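Local atomic coordinates of oligoribonuclease (Colwellia psychrerythraea, PDB entry 6A4D), a protein that probably degrades very short RNA oligonucleotides as an exonuclease of the RNase H-like clan, and here binds the nitrophenyl ester of thymidine monophosphate. Residues Ser81-Leu85 with Ala86-Lys90. The protein carries 1 engineered substitution. Residues are numbered along the deposited sequence; the frame is centred on the assembly and turned at random.
Sequences SEVSL and AHATK
Ser84 caps the helix that starts at Leu85: its OG accepts the backbone N-H of His87 at 3.0 Å, the bond bent to 150° at the hydrogen. Ser84 OG reaches that N-H because it stands between its own backbone N and carbonyl carbon (chi1 74°), and it also lies alongside the CB of His87, at 3.4 Å. The carbonyl O of Ser84 accepts the N-H of Ala88, opening the helical i to i+4 pattern. With an alanine here OG is gone, and the N-H of His87, left without this cap, is likely to hold the first turn less firmly.

At the next residue, Leu85 O receives two donors from Thr89. The backbone N of Thr89 makes the ordinary helical bond, while Thr89 OG1, 2.8 Å from Leu85 O, sits above the carbonyl plane, 44° out of it. With OG1 anti to its carbonyl carbon, the threonine hydroxyl folds back onto the helix. The side chains of Leu85 and Thr89 both touch Met123.

On another side of the turn, Val83 CG1 meets the edge of the His87 ring, 4.2 Å from CD2, and approaches Ala88 CB at 4.4 Å. Val83 and Ala88 also rest on Phe49 of strand 42-50. Before them, Ser81 OG accepts from Val83 N at 2.8 Å in an ST turn and is hydrogen-bonded to Ala50 O as well. The arrangement is a serine N-cap following an ST turn, joining helix 74-80 to helix 85-99 beside outer strand 42-50 of the exonuclease fold's mixed sheet.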
loop_
_atom_site.group_PDB
_atom_site.type_symbol
_atom_site.label_atom_id
_atom_site.label_comp_id
_atom_site.label_asym_id
_atom_site.label_seq_id
_atom_site.Cartn_x
_atom_site.Cartn_y
_atom_site.Cartn_z
ATOM N N SER A 81 -20.969 -3.080 22.162
ATOM C CA SER A 81 -20.273 -4.322 21.862
ATOM C C SER A 81 -19.569 -4.942 23.083
ATOM O O SER A 81 -18.932 -4.226 23.879
ATOM C CB SER A 81 -19.226 -4.117 20.771
ATOM O OG SER A 81 -18.795 -5.385 20.284
ATOM N N GLU A 82 -19.647 -6.270 23.146
ATOM C CA GLU A 82 -18.751 -7.105 23.921
ATOM C C GLU A 82 -17.766 -7.882 23.031
ATOM O O GLU A 82 -17.117 -8.846 23.496
ATOM C CB GLU A 82 -19.562 -8.151 24.703
ATOM C CG GLU A 82 -20.706 -7.643 25.565
ATOM C CD GLU A 82 -21.387 -8.817 26.259
ATOM O OE1 GLU A 82 -21.882 -9.703 25.540
ATOM O OE2 GLU A 82 -21.381 -8.899 27.508
ATOM N N VAL A 83 -17.660 -7.502 21.760
ATOM C CA VAL A 83 -16.867 -8.268 20.792
ATOM C C VAL A 83 -15.412 -7.905 20.974
ATOM O O VAL A 83 -15.036 -6.783 20.738
ATOM C CB VAL A 83 -17.317 -8.000 19.324
ATOM C CG1 VAL A 83 -16.309 -8.536 18.302
ATOM C CG2 VAL A 83 -18.708 -8.595 19.096
ATOM N N SER A 84 -14.600 -8.871 21.354
ATOM C CA SER A 84 -13.184 -8.671 21.435
ATOM C C SER A 84 -12.573 -8.797 20.054
ATOM O O SER A 84 -13.112 -9.512 19.181
ATOM C CB SER A 84 -12.551 -9.733 22.321
ATOM O OG SER A 84 -12.497 -10.980 21.650
ATOM N N LEU A 85 -11.413 -8.145 19.906
ATOM C CA LEU A 85 -10.631 -8.188 18.685
ATOM C C LEU A 85 -10.197 -9.596 18.342
ATOM O O LEU A 85 -10.297 -9.990 17.163
ATOM C CB LEU A 85 -9.424 -7.281 18.815
ATOM C CG LEU A 85 -8.569 -6.927 17.616
ATOM C CD1 LEU A 85 -9.354 -6.251 16.493
ATOM C CD2 LEU A 85 -7.470 -6.022 18.110
ATOM N N ALA A 86 -9.756 -10.358 19.369
ATOM C CA ALA A 86 -9.458 -11.776 19.217
ATOM C C ALA A 86 -10.616 -12.475 18.522
ATOM O O ALA A 86 -10.399 -13.253 17.587
ATOM C CB ALA A 86 -9.161 -12.453 20.562
ATOM N N HIS A 87 -11.833 -12.188 18.964
ATOM C CA HIS A 87 -12.990 -12.854 18.428
ATOM C C HIS A 87 -13.159 -12.505 16.951
ATOM O O HIS A 87 -13.324 -13.387 16.124
ATOM C CB HIS A 87 -14.272 -12.511 19.217
ATOM C CG HIS A 87 -15.492 -13.205 18.693
ATOM N ND1 HIS A 87 -15.660 -14.573 18.768
ATOM C CD2 HIS A 87 -16.586 -12.730 18.050
ATOM C CE1 HIS A 87 -16.804 -14.912 18.201
ATOM N NE2 HIS A 87 -17.393 -13.814 17.774
ATOM N N ALA A 88 -13.136 -11.210 16.654
ATOM C CA ALA A 88 -13.291 -10.690 15.280
ATOM C C ALA A 88 -12.264 -11.306 14.358
ATOM O O ALA A 88 -12.573 -11.770 13.264
ATOM C CB ALA A 88 -13.167 -9.175 15.267
ATOM N N THR A 89 -11.044 -11.363 14.835
ATOM C CA THR A 89 -9.923 -11.957 14.091
ATOM C C THR A 89 -10.160 -13.405 13.749
ATOM O O THR A 89 -9.906 -13.832 12.628
ATOM C CB THR A 89 -8.670 -11.809 14.916
ATOM O OG1 THR A 89 -8.463 -10.406 15.117
ATOM C CG2 THR A 89 -7.462 -12.427 14.248
ATOM N N LYS A 90 -10.689 -14.150 14.716
ATOM C CA LYS A 90 -10.983 -15.556 14.548
ATOM C C LYS A 90 -12.116 -15.774 13.542
ATOM O O LYS A 90 -11.964 -16.553 12.574
ATOM C CB LYS A 90 -11.287 -16.170 15.903
ATOM C CG LYS A 90 -11.388 -17.696 15.937
ATOM C CD LYS A 90 -12.195 -18.124 17.151
ATOM C CE LYS A 90 -12.596 -19.575 17.155
ATOM N NZ LYS A 90 -13.454 -19.802 18.360
#